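Local coordinates for genome polyprotein (Chicken sicinivirus JSY, PDB 6QWT), which is the 3Dpol part of the viral polyprotein, an RNA-dependent RNA polymerase that probably copies the viral RNA genome, at residues 153-158 with 278-283; 149-154 with 177-182; 396-401 with 428-433. One frame throughout, in Å; residues are numbered along the deposited sequence.

Contact 1 of 3, residues 153-158 with 278-283; sequences YTTFLK and SKHVFG
Y153 and T155 hold strand 277-282 through three backbone bonds. Y153 N donates to K279 O at 2.8 Å in an almost straight bond. V281 N returns a bond to Y153 O. T155 N then gives to V281 O at 2.9 Å. This is the tight part, and the side chains close round it. On the face of Y153 and H280 the two rings lie at 24° to each other but are slid apart, so they barely overlap. H280 ND1 and T155 OG1 are both hydrogen-bonded to E176 OE2, so one carboxylate oxygen ties the two strands together. At the far side of the imidazole H280 NE2 pairs with S278 OG at 2.6 Å, and either could be the donor. On the other face T154 CG2 runs beside V281 CG1.

The strands are parallel neighbours in a mixed sheet that in picornaviral polymerases belongs to the fingers. Strand 174-177 lies beyond 152-157, and strand 285-290 beyond 277-282. The segment axes diverge by 43°, and the direct bonds stop at T155.

Past that point a water stands between the backbones. It donates to T155 O at 2.8 Å and to V281 O, and accepts from G283 N. It thus bridges T155 O and G283 N, which the splay has drawn apart. Beside it F282 reaches across. Its CG is anti to the backbone N (chi1 177°), which sends the ring edge to T155 O, 3.2 Å from CD1. T155 CG2 touches the same CD1. L157 CG meets the F282 ring edge at CE1, 4.1 Å away. The partly exposed K279 turns the end of its chain away from strand 152-157 toward D150. F156 points its CB away from 278-283, and its backbone passes the F282 rim, with CA nearest.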
loop_
_atom_site.group_PDB
_atom_site.type_symbol
_atom_site.label_atom_id
_atom_site.label_comp_id
_atom_site.label_asym_id
_atom_site.label_seq_id
_atom_site.Cartn_x
_atom_site.Cartn_y
_atom_site.Cartn_z
ATOM N N TYR A 153 -9.049 3.350 14.611
ATOM C CA TYR A 153 -7.733 2.987 14.104
ATOM C C TYR A 153 -6.686 3.309 15.165
ATOM O O TYR A 153 -6.714 4.388 15.764
ATOM C CB TYR A 153 -7.413 3.750 12.815
ATOM C CG TYR A 153 -8.183 3.298 11.592
ATOM C CD1 TYR A 153 -7.649 2.358 10.712
ATOM C CD2 TYR A 153 -9.440 3.821 11.307
ATOM C CE1 TYR A 153 -8.357 1.946 9.586
ATOM C CE2 TYR A 153 -10.150 3.417 10.190
ATOM C CZ TYR A 153 -9.607 2.483 9.332
ATOM O OH TYR A 153 -10.325 2.089 8.225
ATOM N N THR A 154 -5.768 2.374 15.403
ATOM C CA THR A 154 -4.602 2.647 16.236
ATOM C C THR A 154 -3.501 3.245 15.371
ATOM O O THR A 154 -3.125 2.662 14.350
ATOM C CB THR A 154 -4.093 1.377 16.920
ATOM O OG1 THR A 154 -3.806 0.380 15.931
ATOM C CG2 THR A 154 -5.132 0.840 17.885
ATOM N N THR A 155 -2.985 4.400 15.780
ATOM C CA THR A 155 -1.987 5.140 15.014
ATOM C C THR A 155 -0.630 5.052 15.701
ATOM O O THR A 155 -0.524 5.297 16.907
ATOM C CB THR A 155 -2.397 6.607 14.855
ATOM O OG1 THR A 155 -3.686 6.681 14.234
ATOM C CG2 THR A 155 -1.381 7.359 14.006
ATOM N N PHE A 156 0.401 4.714 14.930
ATOM C CA PHE A 156 1.765 4.640 15.426
ATOM C C PHE A 156 2.708 5.316 14.441
ATOM O O PHE A 156 2.366 5.556 13.280
ATOM C CB PHE A 156 2.216 3.185 15.643
ATOM C CG PHE A 156 1.386 2.431 16.644
ATOM C CD1 PHE A 156 1.421 2.769 17.989
ATOM C CD2 PHE A 156 0.577 1.378 16.243
ATOM C CE1 PHE A 156 0.662 2.074 18.913
ATOM C CE2 PHE A 156 -0.185 0.680 17.164
ATOM C CZ PHE A 156 -0.142 1.029 18.500
ATOM N N LEU A 157 3.905 5.630 14.925
ATOM C CA LEU A 157 4.997 6.025 14.048
ATOM C C LEU A 157 5.605 4.776 13.421
ATOM O O LEU A 157 5.903 3.797 14.117
ATOM C CB LEU A 157 6.049 6.807 14.833
ATOM C CG LEU A 157 5.526 8.046 15.558
ATOM C CD1 LEU A 157 6.605 8.668 16.433
ATOM C CD2 LEU A 157 4.993 9.057 14.554
ATOM N N LYS A 158 5.767 4.799 12.104
ATOM C CA LYS A 158 6.201 3.605 11.387
ATOM C C LYS A 158 7.695 3.397 11.588
ATOM O O LYS A 158 8.512 4.213 11.148
ATOM C CB LYS A 158 5.861 3.705 9.903
ATOM C CG LYS A 158 6.107 2.395 9.160
ATOM C CD LYS A 158 5.744 2.457 7.681
ATOM C CE LYS A 158 5.114 1.133 7.251
ATOM N NZ LYS A 158 3.883 1.376 6.453
ATOM N N SER A 278 -13.033 8.933 9.840
ATOM C CA SER A 278 -12.514 7.835 10.639
ATOM C C SER A 278 -12.074 8.309 12.019
ATOM O O SER A 278 -11.671 9.460 12.202
ATOM C CB SER A 278 -11.331 7.173 9.927
ATOM O OG SER A 278 -10.312 8.126 9.672
ATOM N N LYS A 279 -12.142 7.397 12.987
ATOM C CA LYS A 279 -11.696 7.652 14.349
ATOM C C LYS A 279 -10.312 7.053 14.559
ATOM O O LYS A 279 -10.037 5.931 14.125
ATOM C CB LYS A 279 -12.677 7.065 15.368
ATOM C CG LYS A 279 -14.064 7.677 15.299
ATOM C CD LYS A 279 -15.118 6.742 15.858
ATOM C CE LYS A 279 -15.008 6.638 17.360
ATOM N NZ LYS A 279 -16.057 5.760 17.944
ATOM N N HIS A 280 -9.444 7.806 15.233
ATOM C CA HIS A 280 -8.063 7.406 15.444
ATOM C C HIS A 280 -7.676 7.590 16.903
ATOM O O HIS A 280 -8.249 8.420 17.613
ATOM C CB HIS A 280 -7.101 8.217 14.565
ATOM C CG HIS A 280 -7.371 8.107 13.097
ATOM N ND1 HIS A 280 -6.510 7.471 12.228
ATOM C CD2 HIS A 280 -8.398 8.566 12.339
ATOM C CE1 HIS A 280 -6.997 7.538 11.002
ATOM N NE2 HIS A 280 -8.142 8.194 11.042
ATOM N N VAL A 281 -6.692 6.809 17.344
ATOM C CA VAL A 281 -6.092 6.985 18.662
ATOM C C VAL A 281 -4.578 6.880 18.517
ATOM O O VAL A 281 -4.057 5.842 18.093
ATOM C CB VAL A 281 -6.625 5.979 19.700
ATOM C CG1 VAL A 281 -6.476 4.528 19.230
ATOM C CG2 VAL A 281 -5.952 6.205 21.046
ATOM N N PHE A 282 -3.877 7.961 18.838
ATOM C CA PHE A 282 -2.419 8.028 18.780
ATOM C C PHE A 282 -1.926 8.265 20.202
ATOM O O PHE A 282 -1.861 9.410 20.662
ATOM C CB PHE A 282 -1.966 9.134 17.830
ATOM C CG PHE A 282 -0.475 9.316 17.764
ATOM C CD1 PHE A 282 0.321 8.406 17.085
ATOM C CD2 PHE A 282 0.129 10.408 18.363
ATOM C CE1 PHE A 282 1.691 8.577 17.014
ATOM C CE2 PHE A 282 1.499 10.585 18.297
ATOM C CZ PHE A 282 2.281 9.669 17.622
ATOM N N GLY A 283 -1.584 7.190 20.903
ATOM C CA GLY A 283 -1.260 7.332 22.312
ATOM C C GLY A 283 -2.535 7.684 23.062
ATOM O O GLY A 283 -3.534 6.956 23.011
HETATM O O HOH W 1 -1.693 4.589 19.308
#

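Contact 2 of 3, residues 149-154 with 177-182; sequences PDYFYT and AAPIHA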
loop_
_atom_site.group_PDB
_atom_site.type_symbol
_atom_site.label_atom_id
_atom_site.label_comp_id
_atom_site.label_asym_id
_atom_site.label_seq_id
_atom_site.Cartn_x
_atom_site.Cartn_y
_atom_site.Cartn_z
ATOM N N PRO A 149 -20.692 0.782 11.831
ATOM C CA PRO A 149 -19.226 0.678 11.804
ATOM C C PRO A 149 -18.545 1.770 12.618
ATOM O O PRO A 149 -18.031 2.745 12.061
ATOM C CB PRO A 149 -18.895 0.790 10.309
ATOM C CG PRO A 149 -20.033 1.574 9.733
ATOM C CD PRO A 149 -21.250 1.197 10.532
ATOM N N ASP A 150 -18.532 1.599 13.942
ATOM C CA ASP A 150 -17.993 2.574 14.892
ATOM C C ASP A 150 -16.770 1.948 15.558
ATOM O O ASP A 150 -16.902 1.109 16.455
ATOM C CB ASP A 150 -19.062 2.954 15.916
ATOM C CG ASP A 150 -18.621 4.067 16.849
ATOM O OD1 ASP A 150 -17.563 4.683 16.605
ATOM O OD2 ASP A 150 -19.345 4.333 17.830
ATOM N N TYR A 151 -15.579 2.357 15.129
ATOM C CA TYR A 151 -14.357 1.704 15.578
ATOM C C TYR A 151 -13.192 2.679 15.457
ATOM O O TYR A 151 -13.287 3.716 14.794
ATOM C CB TYR A 151 -14.088 0.422 14.777
ATOM C CG TYR A 151 -13.928 0.651 13.292
ATOM C CD1 TYR A 151 -12.683 0.932 12.744
ATOM C CD2 TYR A 151 -15.021 0.588 12.437
ATOM C CE1 TYR A 151 -12.530 1.146 11.388
ATOM C CE2 TYR A 151 -14.877 0.800 11.075
ATOM C CZ TYR A 151 -13.627 1.079 10.559
ATOM O OH TYR A 151 -13.470 1.292 9.210
ATOM N N PHE A 152 -12.081 2.316 16.096
ATOM C CA PHE A 152 -10.889 3.152 16.184
ATOM C C PHE A 152 -9.743 2.529 15.396
ATOM O O PHE A 152 -9.488 1.326 15.511
ATOM C CB PHE A 152 -10.449 3.330 17.641
ATOM C CG PHE A 152 -11.291 4.295 18.427
ATOM C CD1 PHE A 152 -11.031 5.655 18.384
ATOM C CD2 PHE A 152 -12.324 3.839 19.228
ATOM C CE1 PHE A 152 -11.798 6.545 19.114
ATOM C CE2 PHE A 152 -13.095 4.726 19.962
ATOM C CZ PHE A 152 -12.829 6.079 19.904
ATOM N N TYR A 153 -9.049 3.350 14.611
ATOM C CA TYR A 153 -7.733 2.987 14.104
ATOM C C TYR A 153 -6.686 3.309 15.165
ATOM O O TYR A 153 -6.714 4.388 15.764
ATOM C CB TYR A 153 -7.413 3.750 12.815
ATOM C CG TYR A 153 -8.183 3.298 11.592
ATOM C CD1 TYR A 153 -7.649 2.358 10.712
ATOM C CD2 TYR A 153 -9.440 3.821 11.307
ATOM C CE1 TYR A 153 -8.357 1.946 9.586
ATOM C CE2 TYR A 153 -10.150 3.417 10.190
ATOM C CZ TYR A 153 -9.607 2.483 9.332
ATOM O OH TYR A 153 -10.325 2.089 8.225
ATOM N N THR A 154 -5.768 2.374 15.403
ATOM C CA THR A 154 -4.602 2.647 16.236
ATOM C C THR A 154 -3.501 3.245 15.371
ATOM O O THR A 154 -3.125 2.662 14.350
ATOM C CB THR A 154 -4.093 1.377 16.920
ATOM O OG1 THR A 154 -3.806 0.380 15.931
ATOM C CG2 THR A 154 -5.132 0.840 17.885
ATOM N N ALA A 177 -3.662 0.787 12.086
ATOM C CA ALA A 177 -4.238 -0.548 12.015
ATOM C C ALA A 177 -5.689 -0.511 12.472
ATOM O O ALA A 177 -5.996 0.034 13.537
ATOM C CB ALA A 177 -3.439 -1.538 12.870
ATOM N N ALA A 178 -6.574 -1.085 11.664
ATOM C CA ALA A 178 -7.971 -1.221 12.033
ATOM C C ALA A 178 -8.154 -2.416 12.965
ATOM O O ALA A 178 -7.344 -3.347 12.963
ATOM C CB ALA A 178 -8.831 -1.385 10.782
ATOM N N PRO A 179 -9.205 -2.414 13.781
ATOM C CA PRO A 179 -9.440 -3.551 14.677
ATOM C C PRO A 179 -9.960 -4.765 13.919
ATOM O O PRO A 179 -10.511 -4.665 12.821
ATOM C CB PRO A 179 -10.482 -3.022 15.667
ATOM C CG PRO A 179 -11.175 -1.922 14.942
ATOM C CD PRO A 179 -10.166 -1.318 14.004
ATOM N N ILE A 180 -9.784 -5.933 14.546
ATOM C CA ILE A 180 -10.049 -7.204 13.872
ATOM C C ILE A 180 -11.525 -7.333 13.499
ATOM O O ILE A 180 -11.865 -7.882 12.444
ATOM C CB ILE A 180 -9.568 -8.383 14.744
ATOM C CG1 ILE A 180 -9.849 -9.722 14.053
ATOM C CG2 ILE A 180 -10.206 -8.336 16.133
ATOM C CD1 ILE A 180 -9.123 -9.893 12.732
ATOM N N HIS A 181 -12.426 -6.824 14.344
ATOM C CA HIS A 181 -13.847 -6.936 14.026
ATOM C C HIS A 181 -14.241 -6.010 12.881
ATOM O O HIS A 181 -15.151 -6.336 12.112
ATOM C CB HIS A 181 -14.706 -6.661 15.266
ATOM C CG HIS A 181 -14.568 -5.276 15.819
ATOM N ND1 HIS A 181 -13.438 -4.844 16.481
ATOM C CD2 HIS A 181 -15.432 -4.232 15.834
ATOM C CE1 HIS A 181 -13.605 -3.591 16.867
ATOM N NE2 HIS A 181 -14.806 -3.196 16.486
ATOM N N ALA A 182 -13.569 -4.863 12.742
ATOM C CA ALA A 182 -13.820 -4.002 11.590
ATOM C C ALA A 182 -13.222 -4.589 10.318
ATOM O O ALA A 182 -13.756 -4.372 9.223
ATOM C CB ALA A 182 -13.259 -2.604 11.839
HETATM O O HOH W 2 -15.753 -0.840 17.529
HETATM O O HOH W 3 -7.509 -0.440 15.837
#
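A177 pairs with T154 as the antiparallel hydrogen-bonded pair that joins strand 174-177 to strand 152-157. The two backbone bonds, T154 N to A177 O and A177 N to T154 O, are both 3.0 Å long. A177 O is also met by the hydroxyl of T154. OG1 sits between the backbone N and the carbonyl carbon (chi1 56°) and donates to A177 O at 3.3 Å. It approaches from the opposite face of the carbonyl plane to T154 N. A water adds a further bond to A177 O and gives its other proton to F152 O at 2.7 Å.

At A178 the pairing ends. Its CB touches CE1 of the Y153 ring at 3.6 Å, approaching obliquely. P179 is the N-cap residue of helix 180-189, and the chain turns here from the sheet into that helix. Its CD packs on F152 O at 3.1 Å, and also on CD1 of Y151. H181 comes next. Its NE2 is linked to D150 O through a second water, which lies in the plane of the imidazole. ND1 is hydrogen-bonded to W114 NE1. A182 completes the contact. Its CB stands over the centre of the Y151 ring, 3.5 Å from the centroid and 7° off the normal, a CH-pi contact. The Y151 side chain takes chi1 60°, between N and the carbonyl carbon, which lays its face toward the helix. Its hydroxyl is hydrogen-bonded to S274 OG on helix 267-276.

Backbone bonds and a water serve A177, apolar touches A178 and P179, a second water H181, and a CH-pi contact A182. An indole N-H can only donate, so H181 ND1 must accept. NE2 then probably donates to its water, which donates on to D150 O.

Contact 3 of 3, residues 396-401 with 428-433; sequences IHPVIS and AHHAGP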
loop_
_atom_site.group_PDB
_atom_site.type_symbol
_atom_site.label_atom_id
_atom_site.label_comp_id
_atom_site.label_asym_id
_atom_site.label_seq_id
_atom_site.Cartn_x
_atom_site.Cartn_y
_atom_site.Cartn_z
ATOM N N ILE A 396 10.028 -10.407 -18.347
ATOM C CA ILE A 396 10.515 -9.126 -17.853
ATOM C C ILE A 396 10.907 -9.264 -16.389
ATOM O O ILE A 396 10.094 -9.686 -15.559
ATOM C CB ILE A 396 9.457 -8.022 -18.031
ATOM C CG1 ILE A 396 8.850 -8.087 -19.437
ATOM C CG2 ILE A 396 10.066 -6.653 -17.762
ATOM C CD1 ILE A 396 9.849 -7.852 -20.556
ATOM N N HIS A 397 12.151 -8.884 -16.075
ATOM C CA HIS A 397 12.659 -8.899 -14.709
ATOM C C HIS A 397 12.183 -7.662 -13.950
ATOM O O HIS A 397 12.230 -6.550 -14.485
ATOM C CB HIS A 397 14.188 -8.928 -14.695
ATOM C CG HIS A 397 14.785 -10.225 -15.146
ATOM N ND1 HIS A 397 15.043 -11.267 -14.281
ATOM C CD2 HIS A 397 15.202 -10.637 -16.367
ATOM C CE1 HIS A 397 15.581 -12.271 -14.952
ATOM N NE2 HIS A 397 15.688 -11.915 -16.219
ATOM N N PRO A 398 11.726 -7.823 -12.709
ATOM C CA PRO A 398 11.581 -6.670 -11.810
ATOM C C PRO A 398 12.910 -6.361 -11.140
ATOM O O PRO A 398 13.376 -7.109 -10.273
ATOM C CB PRO A 398 10.524 -7.148 -10.805
ATOM C CG PRO A 398 10.691 -8.635 -10.767
ATOM C CD PRO A 398 11.199 -9.066 -12.119
ATOM N N VAL A 399 13.535 -5.264 -11.554
ATOM C CA VAL A 399 14.867 -4.894 -11.087
ATOM C C VAL A 399 14.700 -3.762 -10.080
ATOM O O VAL A 399 14.531 -2.598 -10.454
ATOM C CB VAL A 399 15.783 -4.499 -12.247
ATOM C CG1 VAL A 399 17.196 -4.209 -11.745
ATOM C CG2 VAL A 399 15.797 -5.606 -13.292
ATOM N N ILE A 400 14.752 -4.106 -8.797
ATOM C CA ILE A 400 14.598 -3.123 -7.733
ATOM C C ILE A 400 15.876 -2.305 -7.610
ATOM O O ILE A 400 16.966 -2.747 -7.995
ATOM C CB ILE A 400 14.226 -3.820 -6.406
ATOM C CG1 ILE A 400 13.596 -2.827 -5.425
ATOM C CG2 ILE A 400 15.433 -4.518 -5.791
ATOM C CD1 ILE A 400 12.741 -3.489 -4.360
ATOM N N SER A 401 15.739 -1.090 -7.089
ATOM C CA SER A 401 16.892 -0.222 -6.899
ATOM C C SER A 401 17.897 -0.895 -5.970
ATOM O O SER A 401 17.503 -1.431 -4.924
ATOM C CB SER A 401 16.459 1.124 -6.318
ATOM O OG SER A 401 15.787 0.944 -5.083
ATOM N N ALA A 428 17.592 -9.230 -5.204
ATOM C CA ALA A 428 18.859 -8.788 -5.773
ATOM C C ALA A 428 19.290 -9.558 -7.017
ATOM O O ALA A 428 19.989 -8.992 -7.864
ATOM C CB ALA A 428 19.963 -8.887 -4.715
ATOM N N HIS A 429 18.902 -10.828 -7.159
ATOM C CA HIS A 429 19.403 -11.623 -8.277
ATOM C C HIS A 429 18.925 -11.104 -9.627
ATOM O O HIS A 429 19.569 -11.385 -10.645
ATOM C CB HIS A 429 19.002 -13.091 -8.114
ATOM C CG HIS A 429 17.597 -13.385 -8.541
ATOM N ND1 HIS A 429 17.265 -13.701 -9.842
ATOM C CD2 HIS A 429 16.440 -13.408 -7.839
ATOM C CE1 HIS A 429 15.961 -13.906 -9.923
ATOM N NE2 HIS A 429 15.438 -13.733 -8.722
ATOM N N HIS A 430 17.817 -10.356 -9.661
ATOM C CA HIS A 430 17.292 -9.819 -10.914
ATOM C C HIS A 430 18.220 -8.798 -11.561
ATOM O O HIS A 430 18.023 -8.470 -12.736
ATOM C CB HIS A 430 15.920 -9.182 -10.680
ATOM C CG HIS A 430 14.816 -10.176 -10.487
ATOM N ND1 HIS A 430 14.459 -11.087 -11.457
ATOM C CD2 HIS A 430 13.994 -10.401 -9.437
ATOM C CE1 HIS A 430 13.461 -11.830 -11.014
ATOM N NE2 HIS A 430 13.159 -11.435 -9.789
ATOM N N ALA A 431 19.213 -8.288 -10.838
ATOM C CA ALA A 431 20.163 -7.335 -11.396
ATOM C C ALA A 431 21.172 -7.979 -12.340
ATOM O O ALA A 431 21.986 -7.260 -12.926
ATOM C CB ALA A 431 20.913 -6.616 -10.270
ATOM N N GLY A 432 21.144 -9.300 -12.498
ATOM C CA GLY A 432 22.132 -9.993 -13.288
ATOM C C GLY A 432 23.029 -10.854 -12.422
ATOM O O GLY A 432 23.248 -10.565 -11.242
ATOM N N PRO A 433 23.573 -11.930 -13.001
ATOM C CA PRO A 433 24.356 -12.878 -12.187
ATOM C C PRO A 433 25.555 -12.256 -11.491
ATOM O O PRO A 433 25.851 -12.617 -10.345
ATOM C CB PRO A 433 24.782 -13.944 -13.211
ATOM C CG PRO A 433 24.614 -13.295 -14.554
ATOM C CD PRO A 433 23.453 -12.367 -14.402
#
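H430 ND1 meets H397 ND1 at 2.9 Å in a nearly straight hydrogen bond, 175°, and either nitrogen could be the donor. H397 lies on the hairpin of strands 384-388 and 396-400. H430 lies in the short 3-10 turn between helices 417-428 and 433-449. In picornaviral polymerases this hairpin carries motif E and borders the thumb, so the contact probably joins palm to thumb.

Each ring is met at its edge by the other's ND1, with the planes at 65°. The far nitrogens are held too: H397 NE2 by D389 OD2, and H430 NE2 by D213 OD2. Carboxylates normally accept, so both NE2 atoms probably carry protons. With a further proton shared between the ND1 atoms, the pair would then probably hold one positive charge.

The H430 ring is clamped between two neighbours. CG anti to the carbonyl carbon (chi1 -75°) brings it there. P398 CD sits over its centre, 3.8 Å from the centroid, in a CH-pi contact. H429 NE2 lies over the opposite face, toward the rim. W466 of helix 459-469 stacks on H397 and meets H430 edge-to-face. P398 O comes 3.3 Å from H430 CB, and V399 CG2 rests 3.7 Å from H430 O.

How the contacts relate
All three contacts are buried, and none is a surface contact. Contacts 1 and 2 share Y153 and T154 and lie on the two sides of strand 152-157. Contact 1 is a parallel pairing, while contact 2 is a brief antiparallel one that runs into a helix start. They also touch each other through a cation-pi contact of K279 with F152. Contact 3 lies on the opposite side of the chain's centre, its centre about 36 Å from that of contact 1 and about 38 Å from that of contact 2. No backbone pairing joins its segments. A histidine pair backed by carboxylates does that work, whereas waters complete contacts 1 and 2.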